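Local coordinates for protein phytase (Debaryomyces castellii, PDB 2GFI) that releases phosphate from phytate (inositol hexakisphosphate) by hydrolysis, as a 3-phytase of the histidine acid phosphatase family, at residues 33-38 with 45-50; 224-229 with 283-288; 250-255 with 273-278; 259-264 with 369-374; 289-294 with 363-368. One frame throughout, in Å; residues are numbered along the deposited sequence.

Contact 1: residues 33-38 with 45-50; sequences IIRFLG and QNKGFG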
# COMPACT_ATOMS: atom_id res chain seq x y z
N ILE A 33 6.05 -9.66 10.58
CA ILE A 33 6.36 -10.95 11.21
C ILE A 33 7.87 -11.27 11.04
O ILE A 33 8.53 -11.73 11.98
CB ILE A 33 5.38 -12.05 10.59
CG1 ILE A 33 5.31 -13.39 11.35
CG2 ILE A 33 5.71 -12.37 9.17
CD1 ILE A 33 5.76 -13.30 12.73
N ILE A 34 8.41 -10.99 9.85
CA ILE A 34 9.82 -11.20 9.61
C ILE A 34 10.71 -10.59 10.69
O ILE A 34 11.72 -11.21 11.08
CB ILE A 34 10.23 -10.67 8.23
CG1 ILE A 34 9.44 -11.40 7.15
CG2 ILE A 34 11.73 -10.87 8.00
CD1 ILE A 34 9.68 -10.87 5.76
N ARG A 35 10.35 -9.42 11.20
CA ARG A 35 11.22 -8.72 12.12
C ARG A 35 11.30 -9.45 13.46
O ARG A 35 12.19 -9.15 14.25
CB ARG A 35 10.89 -7.20 12.25
CG ARG A 35 11.23 -6.43 10.95
CD ARG A 35 12.01 -5.07 11.06
NE ARG A 35 12.05 -4.37 9.75
CZ ARG A 35 10.92 -3.91 9.15
NH1 ARG A 35 9.73 -4.10 9.76
NH2 ARG A 35 10.94 -3.27 7.97
N PHE A 36 10.40 -10.41 13.69
CA PHE A 36 10.37 -11.15 14.95
C PHE A 36 10.87 -12.57 14.82
O PHE A 36 10.89 -13.32 15.83
CB PHE A 36 8.97 -11.14 15.57
CG PHE A 36 8.41 -9.77 15.67
CD1 PHE A 36 9.10 -8.79 16.38
CD2 PHE A 36 7.25 -9.43 15.01
CE1 PHE A 36 8.63 -7.50 16.44
CE2 PHE A 36 6.76 -8.12 15.07
CZ PHE A 36 7.45 -7.16 15.78
N LEU A 37 11.27 -12.94 13.60
CA LEU A 37 11.65 -14.34 13.33
C LEU A 37 13.15 -14.56 13.30
O LEU A 37 13.61 -15.60 12.84
CB LEU A 37 10.95 -14.90 12.09
CG LEU A 37 9.44 -15.00 12.31
CD1 LEU A 37 8.71 -15.37 11.02
CD2 LEU A 37 9.16 -15.98 13.42
N GLY A 38 13.90 -13.57 13.79
CA GLY A 38 15.33 -13.76 14.08
C GLY A 38 16.26 -13.92 12.88
O GLY A 38 17.33 -14.47 13.01
N GLN A 45 13.98 -5.25 4.50
CA GLN A 45 14.84 -4.07 4.52
C GLN A 45 14.92 -3.50 5.92
O GLN A 45 13.94 -3.51 6.69
CB GLN A 45 14.32 -2.99 3.57
CG GLN A 45 14.27 -3.43 2.13
CD GLN A 45 13.72 -2.39 1.21
OE1 GLN A 45 13.00 -1.48 1.63
NE2 GLN A 45 14.06 -2.51 -0.05
N ASN A 46 16.10 -3.00 6.25
CA ASN A 46 16.33 -2.40 7.52
C ASN A 46 15.36 -1.21 7.69
O ASN A 46 15.08 -0.50 6.71
CB ASN A 46 17.79 -1.98 7.54
CG ASN A 46 18.20 -1.38 8.84
OD1 ASN A 46 17.80 -0.26 9.15
ND2 ASN A 46 19.01 -2.10 9.62
N LYS A 47 14.84 -1.00 8.90
CA LYS A 47 13.88 0.10 9.12
C LYS A 47 14.46 1.44 8.62
O LYS A 47 13.75 2.23 8.01
CB LYS A 47 13.40 0.18 10.57
CG LYS A 47 12.81 -1.17 11.12
CD LYS A 47 12.34 -1.07 12.63
CE LYS A 47 11.09 -2.00 12.88
NZ LYS A 47 10.39 -1.82 14.21
N GLY A 48 15.75 1.66 8.85
CA GLY A 48 16.49 2.80 8.27
C GLY A 48 16.14 4.17 8.83
O GLY A 48 15.42 4.25 9.80
N PHE A 49 16.64 5.25 8.22
CA PHE A 49 16.49 6.57 8.85
C PHE A 49 15.99 7.62 7.90
O PHE A 49 15.95 8.79 8.25
CB PHE A 49 17.80 7.07 9.47
CG PHE A 49 18.45 6.10 10.41
CD1 PHE A 49 17.91 5.86 11.68
CD2 PHE A 49 19.63 5.45 10.04
CE1 PHE A 49 18.54 4.97 12.55
CE2 PHE A 49 20.28 4.57 10.90
CZ PHE A 49 19.73 4.33 12.16
N GLY A 50 15.63 7.21 6.67
CA GLY A 50 15.07 8.14 5.71
C GLY A 50 16.11 8.71 4.79
O GLY A 50 15.79 9.56 3.98
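Arg35 reaches across to residues 45-50 with its guanidinium group and makes the single hydrogen bond between the two segments, from NH2 to the backbone O of Gln45. The bond is long, at 3.3 Å between NH2 and O, but fairly straight, with an N-H...O angle of 160°. The carbonyl oxygen lies at the edge of the guanidinium group and in its plane, and the donor stands nearly in line with the C=O bond. One face of the same group is covered by the aliphatic part of Lys47, whose CG sits 3.6 Å from Arg35 NE, toward the rim of the flat group. Farther along, Lys47 CE packs against Arg35 CD at 3.7 Å. The lysine bends at its third torsion (chi3 147°), and its charged NZ stays 5.0 Å from Arg35 NH1, so methylenes rather than like charges make the touch. Both segments belong to the long irregular lead-in to strand 59-69; Ile33 to Arg35 have helical backbone angles, and a bond of 2.9 Å from Phe36 N to Ile33 O closes one turn. In residues 45-50, Asn46 forms an Asx turn, its OD1 accepting from Gly48 N at 2.8 Å. Its ND2 is tied to Gly367 O. Arg35 NH1 has a further, weak bond to Glu29 O. The second subunit closes over this region: Ser27 of that subunit also hydrogen-bonds to Gln45 O, while Ala16 O of the same neighbour receives Gln45 NE2, and Phe49 meets Phe359 of that chain.

Contact 2: residues 224-229 with 283-288; sequences DEYTTE and YSYSVD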
# COMPACT_ATOMS: atom_id res chain seq x y z
N ASP A 224 20.50 -17.53 28.62
CA ASP A 224 19.45 -18.39 29.18
C ASP A 224 18.72 -17.78 30.37
O ASP A 224 17.68 -18.26 30.76
CB ASP A 224 20.04 -19.77 29.53
CG ASP A 224 20.37 -20.61 28.29
OD1 ASP A 224 20.01 -20.22 27.16
OD2 ASP A 224 21.01 -21.68 28.37
N GLU A 225 19.26 -16.71 30.95
CA GLU A 225 18.54 -15.95 31.97
C GLU A 225 17.27 -15.26 31.46
O GLU A 225 16.35 -14.99 32.23
CB GLU A 225 19.45 -14.91 32.60
CG GLU A 225 20.61 -15.50 33.39
CD GLU A 225 21.47 -14.41 34.00
OE1 GLU A 225 20.90 -13.46 34.61
OE2 GLU A 225 22.71 -14.47 33.86
N TYR A 226 17.23 -14.96 30.17
CA TYR A 226 16.07 -14.27 29.61
C TYR A 226 14.80 -15.13 29.74
O TYR A 226 14.83 -16.34 29.53
CB TYR A 226 16.33 -13.87 28.16
CG TYR A 226 15.16 -13.14 27.55
CD1 TYR A 226 14.81 -11.86 27.99
CD2 TYR A 226 14.40 -13.72 26.56
CE1 TYR A 226 13.74 -11.20 27.46
CE2 TYR A 226 13.33 -13.06 26.01
CZ TYR A 226 13.00 -11.79 26.46
OH TYR A 226 11.93 -11.12 25.90
N THR A 227 13.69 -14.49 30.10
CA THR A 227 12.42 -15.16 30.34
C THR A 227 11.99 -16.17 29.27
O THR A 227 12.17 -15.94 28.07
CB THR A 227 11.32 -14.09 30.56
OG1 THR A 227 10.05 -14.72 30.77
CG2 THR A 227 11.15 -13.18 29.29
N THR A 228 11.44 -17.30 29.71
CA THR A 228 10.84 -18.32 28.84
C THR A 228 9.37 -18.46 29.19
O THR A 228 8.68 -19.31 28.66
CB THR A 228 11.50 -19.71 29.02
OG1 THR A 228 11.58 -20.03 30.43
CG2 THR A 228 12.95 -19.72 28.56
N GLU A 229 8.89 -17.62 30.10
CA GLU A 229 7.51 -17.70 30.58
C GLU A 229 6.49 -17.61 29.45
O GLU A 229 5.47 -18.26 29.49
CB GLU A 229 7.25 -16.62 31.63
CG GLU A 229 8.27 -16.70 32.77
CD GLU A 229 8.23 -15.51 33.72
OE1 GLU A 229 7.22 -15.47 34.48
OE2 GLU A 229 9.21 -14.64 33.69
N TYR A 283 10.21 -13.88 21.73
CA TYR A 283 11.01 -14.78 20.94
C TYR A 283 12.13 -14.02 20.22
O TYR A 283 13.29 -14.43 20.28
CB TYR A 283 10.20 -15.55 19.91
CG TYR A 283 11.12 -16.38 19.02
CD1 TYR A 283 11.65 -17.60 19.49
CD2 TYR A 283 11.45 -15.96 17.74
CE1 TYR A 283 12.48 -18.38 18.70
CE2 TYR A 283 12.27 -16.73 16.93
CZ TYR A 283 12.79 -17.94 17.42
OH TYR A 283 13.60 -18.72 16.63
N SER A 284 11.74 -12.96 19.50
CA SER A 284 12.68 -12.15 18.73
C SER A 284 13.83 -11.68 19.59
O SER A 284 14.97 -11.67 19.17
CB SER A 284 11.98 -10.93 18.17
OG SER A 284 12.83 -10.29 17.23
N TYR A 285 13.52 -11.26 20.81
CA TYR A 285 14.56 -10.72 21.66
C TYR A 285 15.47 -11.82 22.19
O TYR A 285 16.67 -11.57 22.39
CB TYR A 285 14.00 -9.89 22.80
CG TYR A 285 15.11 -9.24 23.57
CD1 TYR A 285 15.99 -8.40 22.94
CD2 TYR A 285 15.31 -9.53 24.93
CE1 TYR A 285 17.03 -7.84 23.64
CE2 TYR A 285 16.34 -8.97 25.64
CZ TYR A 285 17.19 -8.12 24.99
OH TYR A 285 18.23 -7.51 25.65
N SER A 286 14.93 -13.03 22.37
CA SER A 286 15.79 -14.17 22.75
C SER A 286 16.85 -14.46 21.69
O SER A 286 18.00 -14.84 22.01
CB SER A 286 14.97 -15.42 23.10
OG SER A 286 14.41 -16.04 21.96
N VAL A 287 16.45 -14.30 20.42
CA VAL A 287 17.36 -14.42 19.30
C VAL A 287 18.32 -13.24 19.26
O VAL A 287 19.50 -13.44 19.04
CB VAL A 287 16.64 -14.56 17.89
CG1 VAL A 287 17.68 -14.59 16.76
CG2 VAL A 287 15.78 -15.80 17.84
N ASP A 288 17.85 -12.02 19.45
CA ASP A 288 18.80 -10.91 19.50
C ASP A 288 19.86 -11.14 20.57
O ASP A 288 21.02 -10.84 20.34
CB ASP A 288 18.10 -9.60 19.81
CG ASP A 288 17.37 -9.03 18.60
OD1 ASP A 288 17.74 -9.39 17.44
OD2 ASP A 288 16.42 -8.22 18.74
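Tyr226 and Tyr285 form a T-shaped aromatic pair, with the edge of Tyr285 directed at a face of Tyr226. Their planes stand at 78° and their centroids are 5.1 Å apart. The touching edge is the CD2 side of Tyr285, which comes within 3.4 Å of Tyr226 CE1, toward the rim of the ring. Thr227 CG2 covers the opposite face of Tyr226, so this ring is held between its own neighbour and the helix. Apolar packing adds Ser286, whose CB lies 3.9 Å from Tyr226 CD2. No hydrogen bond crosses between the two segments. A chi1 of 73° turns Ser286 OG back onto its own helix, where it donates to Tyr283 O at 2.6 Å, while CB makes the contact with the ring. That carbonyl also accepts from Val287 N. Thr227 OG1 accepts from Glu229 N at 3.2 Å, a capping bond. The phenol groups are fixed by outside partners: Tyr226 OH bonds with Thr357 OG1, and Tyr285 OH with Pro353 O. The contact thereby joins the link between helices 220-223 and 229-241 to the middle of helix 277-295, with Tyr230 of helix 229-241 packing on Ser286.

Contact 3: residues 250-255 with 273-278; sequences DDVSNL and DIFTNE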
# COMPACT_ATOMS: atom_id res chain seq x y z
N ASP A 250 10.28 -26.09 24.76
CA ASP A 250 11.27 -26.31 23.72
C ASP A 250 10.66 -26.51 22.34
O ASP A 250 11.16 -25.96 21.38
CB ASP A 250 12.14 -27.56 24.03
CG ASP A 250 13.28 -27.80 22.98
OD1 ASP A 250 14.08 -26.82 22.78
OD2 ASP A 250 13.47 -28.91 22.32
N ASP A 251 9.64 -27.35 22.25
CA ASP A 251 8.87 -27.56 21.03
C ASP A 251 8.25 -26.26 20.51
O ASP A 251 8.42 -25.92 19.36
CB ASP A 251 7.78 -28.60 21.27
CG ASP A 251 8.36 -29.98 21.60
OD1 ASP A 251 9.55 -30.23 21.26
OD2 ASP A 251 7.72 -30.86 22.20
N VAL A 252 7.54 -25.57 21.40
CA VAL A 252 6.90 -24.31 21.14
C VAL A 252 7.94 -23.30 20.65
O VAL A 252 7.73 -22.63 19.67
CB VAL A 252 6.15 -23.79 22.38
CG1 VAL A 252 5.55 -22.40 22.11
CG2 VAL A 252 5.07 -24.77 22.84
N SER A 253 9.08 -23.24 21.31
CA SER A 253 10.14 -22.36 20.90
C SER A 253 10.60 -22.63 19.46
O SER A 253 10.91 -21.72 18.72
CB SER A 253 11.31 -22.53 21.83
OG SER A 253 12.29 -21.57 21.48
N ASN A 254 10.62 -23.90 19.06
CA ASN A 254 10.96 -24.34 17.72
C ASN A 254 9.88 -24.05 16.70
O ASN A 254 10.12 -24.02 15.49
CB ASN A 254 11.29 -25.83 17.76
CG ASN A 254 12.67 -26.09 18.32
OD1 ASN A 254 12.93 -27.10 18.98
ND2 ASN A 254 13.56 -25.15 18.06
N LEU A 255 8.69 -23.78 17.17
CA LEU A 255 7.61 -23.56 16.24
C LEU A 255 7.72 -22.16 15.63
O LEU A 255 7.17 -21.90 14.56
CB LEU A 255 6.27 -23.80 16.92
CG LEU A 255 5.91 -25.24 17.26
CD1 LEU A 255 4.48 -25.29 17.92
CD2 LEU A 255 5.97 -26.06 15.99
N ASP A 273 0.45 -18.56 12.67
CA ASP A 273 -0.81 -18.04 13.25
C ASP A 273 -1.05 -18.38 14.68
O ASP A 273 -2.05 -17.97 15.23
CB ASP A 273 -1.99 -18.54 12.47
CG ASP A 273 -1.88 -18.21 11.06
OD1 ASP A 273 -1.21 -17.17 10.75
OD2 ASP A 273 -2.39 -18.91 10.18
N ILE A 274 -0.15 -19.12 15.30
CA ILE A 274 -0.43 -19.65 16.65
C ILE A 274 0.12 -18.75 17.74
O ILE A 274 -0.13 -18.97 18.92
CB ILE A 274 0.13 -21.08 16.77
CG1 ILE A 274 1.66 -21.05 16.85
CG2 ILE A 274 -0.39 -21.97 15.62
CD1 ILE A 274 2.29 -22.42 17.19
N PHE A 275 0.87 -17.72 17.34
CA PHE A 275 1.49 -16.84 18.35
C PHE A 275 0.90 -15.44 18.35
O PHE A 275 0.45 -14.93 17.30
CB PHE A 275 3.02 -16.79 18.16
CG PHE A 275 3.69 -18.09 18.43
CD1 PHE A 275 3.59 -18.69 19.70
CD2 PHE A 275 4.40 -18.75 17.43
CE1 PHE A 275 4.20 -19.88 19.97
CE2 PHE A 275 5.02 -19.96 17.70
CZ PHE A 275 4.92 -20.52 18.97
N THR A 276 0.94 -14.82 19.52
CA THR A 276 0.58 -13.42 19.67
C THR A 276 1.78 -12.58 19.35
O THR A 276 2.90 -13.07 19.44
CB THR A 276 0.11 -13.11 21.09
OG1 THR A 276 1.18 -13.33 22.02
CG2 THR A 276 -1.07 -14.04 21.52
N ASN A 277 1.56 -11.30 19.01
CA ASN A 277 2.66 -10.36 18.79
C ASN A 277 3.61 -10.34 19.98
O ASN A 277 4.84 -10.32 19.83
CB ASN A 277 2.12 -8.95 18.55
CG ASN A 277 1.48 -8.80 17.20
OD1 ASN A 277 0.87 -9.75 16.69
ND2 ASN A 277 1.63 -7.63 16.60
N GLU A 278 3.04 -10.38 21.17
CA GLU A 278 3.82 -10.31 22.38
C GLU A 278 4.77 -11.53 22.51
O GLU A 278 5.87 -11.40 22.99
CB GLU A 278 2.87 -10.12 23.55
CG GLU A 278 3.43 -10.53 24.90
CD GLU A 278 2.54 -10.10 26.05
OE1 GLU A 278 1.28 -10.13 25.90
OE2 GLU A 278 3.11 -9.72 27.10
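Two consecutive helices of the helical part of this histidine acid phosphatase meet here: helix 249-266 packs against the connection that leads into helix 277-295. Phe275, two residues ahead of the helix that starts at Asn277, presents the rim of its ring to the first. Val252 CG1 meets that rim in the ring plane, 3.6 Å from Phe275 CE1, and Leu255 CB lies 4.1 Å from Phe275 CZ. Val252 can do this because its CG1 is anti to the backbone N (chi1 176°) and extends toward the ring. One face of the phenyl ring is covered by the preceding residue, with Ile274 CG1 3.6 Å above its centre. The far end of the same isoleucine then crosses Leu255 at about a right angle, the two CD1 atoms of Ile274 and Leu255 being 3.7 Å apart. Phe256 stacks on Phe275, while Leu231 and Leu235 of helix 229-241 pack on Val252 and Phe238 of that helix on Ile274. Arg237 of helix 229-241 donates to Ile274 O. Across the two segments themselves there is no hydrogen bond or salt bridge; the four touching residues are buried and apolar, consistent with a junction held by close packing and the hydrophobic effect.

Contact 4: residues 259-264 with 369-374; sequences CAYELN and TPQGAR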
# COMPACT_ATOMS: atom_id res chain seq x y z
N CYS A 259 7.57 -21.77 11.77
CA CYS A 259 6.84 -20.68 11.14
C CYS A 259 7.72 -19.95 10.09
O CYS A 259 7.35 -19.83 8.92
CB CYS A 259 6.35 -19.71 12.23
SG CYS A 259 6.09 -18.00 11.70
N ALA A 260 8.90 -19.51 10.52
CA ALA A 260 9.82 -18.76 9.65
C ALA A 260 10.18 -19.59 8.44
O ALA A 260 10.09 -19.10 7.33
CB ALA A 260 11.03 -18.33 10.40
N TYR A 261 10.56 -20.85 8.66
CA TYR A 261 10.87 -21.75 7.56
C TYR A 261 9.73 -22.18 6.69
O TYR A 261 9.92 -22.27 5.50
CB TYR A 261 11.76 -22.92 8.03
CG TYR A 261 13.10 -22.33 8.28
CD1 TYR A 261 13.92 -22.00 7.21
CD2 TYR A 261 13.50 -21.99 9.56
CE1 TYR A 261 15.13 -21.40 7.41
CE2 TYR A 261 14.73 -21.39 9.78
CZ TYR A 261 15.54 -21.10 8.68
OH TYR A 261 16.74 -20.49 8.86
N GLU A 262 8.55 -22.45 7.24
CA GLU A 262 7.42 -22.80 6.40
C GLU A 262 6.99 -21.61 5.53
O GLU A 262 6.57 -21.77 4.36
CB GLU A 262 6.24 -23.24 7.26
CG GLU A 262 5.11 -23.82 6.42
CD GLU A 262 4.08 -24.52 7.28
OE1 GLU A 262 3.63 -23.93 8.28
OE2 GLU A 262 3.73 -25.67 6.94
N LEU A 263 7.08 -20.41 6.11
CA LEU A 263 6.92 -19.18 5.36
C LEU A 263 7.92 -19.12 4.17
O LEU A 263 7.50 -18.97 3.02
CB LEU A 263 7.06 -17.97 6.30
CG LEU A 263 6.98 -16.56 5.69
CD1 LEU A 263 5.62 -16.30 5.03
CD2 LEU A 263 7.18 -15.56 6.83
N ASN A 264 9.21 -19.29 4.44
CA ASN A 264 10.22 -19.37 3.38
C ASN A 264 9.84 -20.41 2.33
O ASN A 264 9.84 -20.15 1.13
CB ASN A 264 11.59 -19.77 3.94
CG ASN A 264 12.23 -18.70 4.72
OD1 ASN A 264 11.71 -17.60 4.81
ND2 ASN A 264 13.38 -19.01 5.30
N THR A 369 21.17 -9.18 9.63
CA THR A 369 21.19 -10.38 8.80
C THR A 369 19.85 -11.09 8.65
O THR A 369 19.66 -12.18 9.20
CB THR A 369 22.27 -11.40 9.27
OG1 THR A 369 21.94 -11.90 10.58
CG2 THR A 369 23.66 -10.76 9.44
N PRO A 370 18.92 -10.50 7.89
CA PRO A 370 17.74 -11.23 7.49
C PRO A 370 18.24 -12.22 6.47
O PRO A 370 19.40 -12.12 6.05
CB PRO A 370 16.89 -10.16 6.81
CG PRO A 370 17.93 -9.22 6.23
CD PRO A 370 18.91 -9.13 7.33
N GLN A 371 17.40 -13.17 6.05
CA GLN A 371 17.78 -14.03 4.92
C GLN A 371 18.01 -13.09 3.76
O GLN A 371 17.25 -12.12 3.59
CB GLN A 371 16.68 -15.00 4.60
CG GLN A 371 16.39 -15.99 5.69
CD GLN A 371 17.42 -17.14 5.74
OE1 GLN A 371 18.44 -17.09 5.05
NE2 GLN A 371 17.13 -18.17 6.54
N GLY A 372 19.08 -13.31 3.00
CA GLY A 372 19.37 -12.47 1.86
C GLY A 372 19.96 -11.15 2.32
O GLY A 372 19.93 -10.16 1.57
N ALA A 373 20.48 -11.11 3.54
CA ALA A 373 21.15 -9.92 4.09
C ALA A 373 22.18 -9.32 3.13
O ALA A 373 22.91 -10.05 2.46
CB ALA A 373 21.82 -10.25 5.40
N ARG A 374 22.26 -7.99 3.11
CA ARG A 374 23.17 -7.30 2.25
C ARG A 374 23.83 -6.19 3.04
O ARG A 374 23.16 -5.29 3.56
CB ARG A 374 22.46 -6.77 0.99
CG ARG A 374 21.17 -5.99 1.24
CD ARG A 374 20.15 -6.07 0.14
NE ARG A 374 19.62 -7.42 0.09
CZ ARG A 374 18.74 -7.87 -0.79
NH1 ARG A 374 18.24 -7.08 -1.75
NH2 ARG A 374 18.32 -9.13 -0.69
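The ring of Tyr261 and the side-chain amide of Gln371 stand almost perpendicular, their planes 82° apart. Gln371 NE2 approaches the phenol end of the ring obliquely, 3.9 Å from Tyr261 CE1 and 3.3 Å from Tyr261 OH. The NE2-OH pair is close, but its angle is too poor for a hydrogen bond. The amide of Asn264 is likewise turned against that of Gln371, at 76°, and their ND2 and NE2 atoms are 4.0 Å apart. These two nitrogens share an acceptor in Ala40 O, which gathers both amides; Asn264 ND2 also donates to Arg73 O. Gln371 folds at its second torsion (chi2 -78°), which brings NE2 round to this shared carbonyl. A further flat group, the guanidinium of Arg374, lies outside the touch itself and has Gly372 O at its edge, almost exactly in its plane. Arg374 grips that one oxygen side-on, through NE at 3.1 Å and NH2 at 3.0 Å, and its NH2 also forms a salt bridge with Asp136. The segment bends in a type II beta turn from Pro370 to Ala373, with Gly372 at its third position. Gln371 touches His70, the predicted nucleophile, and Gly372 pairs with His70 through the backbone. The contact thus brings helix 249-266 up to the catalytic centre expected of a histidine acid phosphatase, beside the central sheet.

Contact 5: residues 289-294 with 363-368; sequences LDDYYS and YSHVGI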
# COMPACT_ATOMS: atom_id res chain seq x y z
N LEU A 289 19.45 -11.66 21.74
CA LEU A 289 20.33 -11.92 22.85
C LEU A 289 21.36 -12.98 22.49
O LEU A 289 22.57 -12.77 22.57
CB LEU A 289 19.53 -12.41 24.02
CG LEU A 289 19.01 -11.45 25.07
CD1 LEU A 289 18.24 -12.27 26.10
CD2 LEU A 289 20.17 -10.68 25.69
N ASP A 290 20.87 -14.14 22.09
CA ASP A 290 21.74 -15.19 21.65
C ASP A 290 22.74 -14.70 20.60
O ASP A 290 23.94 -14.93 20.72
CB ASP A 290 20.91 -16.35 21.12
CG ASP A 290 21.75 -17.50 20.68
OD1 ASP A 290 22.76 -17.76 21.36
OD2 ASP A 290 21.50 -18.19 19.66
N ASP A 291 22.28 -14.01 19.56
CA ASP A 291 23.23 -13.56 18.54
C ASP A 291 24.11 -12.43 19.00
O ASP A 291 25.25 -12.35 18.59
CB ASP A 291 22.52 -13.19 17.26
CG ASP A 291 21.83 -14.36 16.63
OD1 ASP A 291 22.26 -15.52 16.84
OD2 ASP A 291 20.82 -14.21 15.92
N TYR A 292 23.59 -11.55 19.86
CA TYR A 292 24.45 -10.50 20.36
C TYR A 292 25.62 -11.10 21.15
O TYR A 292 26.77 -10.71 20.95
CB TYR A 292 23.72 -9.47 21.21
CG TYR A 292 24.70 -8.51 21.87
CD1 TYR A 292 25.24 -7.44 21.14
CD2 TYR A 292 25.12 -8.71 23.19
CE1 TYR A 292 26.15 -6.56 21.72
CE2 TYR A 292 26.03 -7.84 23.78
CZ TYR A 292 26.54 -6.77 23.03
OH TYR A 292 27.46 -5.91 23.59
N TYR A 293 25.32 -12.08 22.00
CA TYR A 293 26.33 -12.64 22.90
C TYR A 293 27.22 -13.71 22.27
O TYR A 293 28.29 -14.03 22.80
CB TYR A 293 25.68 -13.18 24.18
CG TYR A 293 25.34 -12.09 25.15
CD1 TYR A 293 26.35 -11.47 25.90
CD2 TYR A 293 24.00 -11.64 25.32
CE1 TYR A 293 26.06 -10.46 26.78
CE2 TYR A 293 23.69 -10.63 26.20
CZ TYR A 293 24.74 -10.05 26.94
OH TYR A 293 24.50 -9.06 27.84
N SER A 294 26.77 -14.25 21.15
CA SER A 294 27.52 -15.26 20.43
C SER A 294 28.28 -14.68 19.25
O SER A 294 29.43 -15.01 19.05
CB SER A 294 26.55 -16.33 19.94
OG SER A 294 25.75 -16.69 21.03
N TYR A 363 20.17 -4.27 20.05
CA TYR A 363 20.86 -4.94 18.98
C TYR A 363 19.85 -5.72 18.20
O TYR A 363 19.22 -6.61 18.72
CB TYR A 363 21.89 -5.89 19.56
CG TYR A 363 22.59 -6.66 18.49
CD1 TYR A 363 23.57 -6.05 17.70
CD2 TYR A 363 22.27 -7.99 18.24
CE1 TYR A 363 24.22 -6.75 16.71
CE2 TYR A 363 22.92 -8.70 17.24
CZ TYR A 363 23.89 -8.09 16.48
OH TYR A 363 24.53 -8.81 15.49
N SER A 364 19.67 -5.39 16.93
CA SER A 364 18.61 -6.01 16.17
C SER A 364 19.24 -6.97 15.18
O SER A 364 19.79 -6.58 14.13
CB SER A 364 17.74 -4.95 15.49
OG SER A 364 16.76 -5.57 14.67
N HIS A 365 19.19 -8.24 15.52
CA HIS A 365 19.83 -9.20 14.66
C HIS A 365 19.30 -9.16 13.20
O HIS A 365 20.08 -9.11 12.24
CB HIS A 365 19.68 -10.58 15.23
CG HIS A 365 20.19 -11.63 14.32
ND1 HIS A 365 19.37 -12.35 13.49
CD2 HIS A 365 21.45 -12.06 14.07
CE1 HIS A 365 20.09 -13.21 12.80
NE2 HIS A 365 21.35 -13.06 13.14
N VAL A 366 17.98 -9.16 13.06
CA VAL A 366 17.30 -9.13 11.74
C VAL A 366 17.53 -7.81 10.95
O VAL A 366 17.38 -7.79 9.73
CB VAL A 366 15.80 -9.43 11.91
CG1 VAL A 366 15.10 -8.28 12.61
CG2 VAL A 366 15.15 -9.74 10.57
N GLY A 367 17.89 -6.73 11.65
CA GLY A 367 18.23 -5.47 11.00
C GLY A 367 19.56 -5.63 10.27
O GLY A 367 19.88 -4.88 9.33
N ILE A 368 20.34 -6.64 10.68
CA ILE A 368 21.68 -6.85 10.13
C ILE A 368 21.66 -8.02 9.17
O ILE A 368 22.08 -7.87 8.01
CB ILE A 368 22.77 -7.08 11.22
CG1 ILE A 368 22.79 -5.96 12.29
CG2 ILE A 368 24.16 -7.19 10.56
CD1 ILE A 368 23.96 -6.18 13.39
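Tyr292 and Tyr363 meet as an edge-to-face pair, with the edge of Tyr292 turned to a face of Tyr363, and join helix 277-295 to the loop leading into the short, weakly bonded helix about 365-368, near the predicted active site of this histidine acid phosphatase. The ring planes are at 61° and the centroids 5.5 Å apart, so the pair is tilted well away from a perpendicular T. Tyr292 CD1 lies over the rim of the Tyr363 face, 3.8 Å from CG of Tyr363, while CB of Tyr292 packs on Tyr363 CD2 at 3.6 Å. Both phenols end on acids of other segments: Tyr292 OH on Asp351 and Tyr363 OH on Glu337 of helix 333-343. The two side chains run obliquely past each other. The preceding residue, Asp291, reaches the short helix itself, laying its carboxylate over the imidazole of His365 with the planes 45° apart. The backbone N of His365 is held by Asp288 OD1, and the side chain of His365 lies about 4 Å from that of Asp333, the predicted proton donor. Since Asp291 OD2 sits above the ring face, His365 NE2, 3.1 Å from it, is badly angled and not bonded; the nearest ring atom to OD2 is CD2 of His365, at 2.9 Å.

Overall arrangement
All five contacts are largely buried, but their surroundings differ. Contacts 1, 4 and 5 lie nearer the centre of the chain, about 8 to 11 Å from it, and contacts 2 and 3 at about 19 and 21 Å. Contacts 4 and 5 border the predicted catalytic residues, and their groups are mostly polar or aromatic with polar ends. Contact 3 is purely hydrocarbon, and contact 2 is aromatic with its hydroxyls tied to loops. Contacts 1 and 3 both touch the second subunit, and contact 3 also the third; contact 1 differs in its arginine-carbonyl bond. Helix 277-295 serves contacts 2, 3 and 5, and helix 249-266 contacts 3 and 4. Leu37 of contact 1 packs on Cys259 and Ala260 of contact 4.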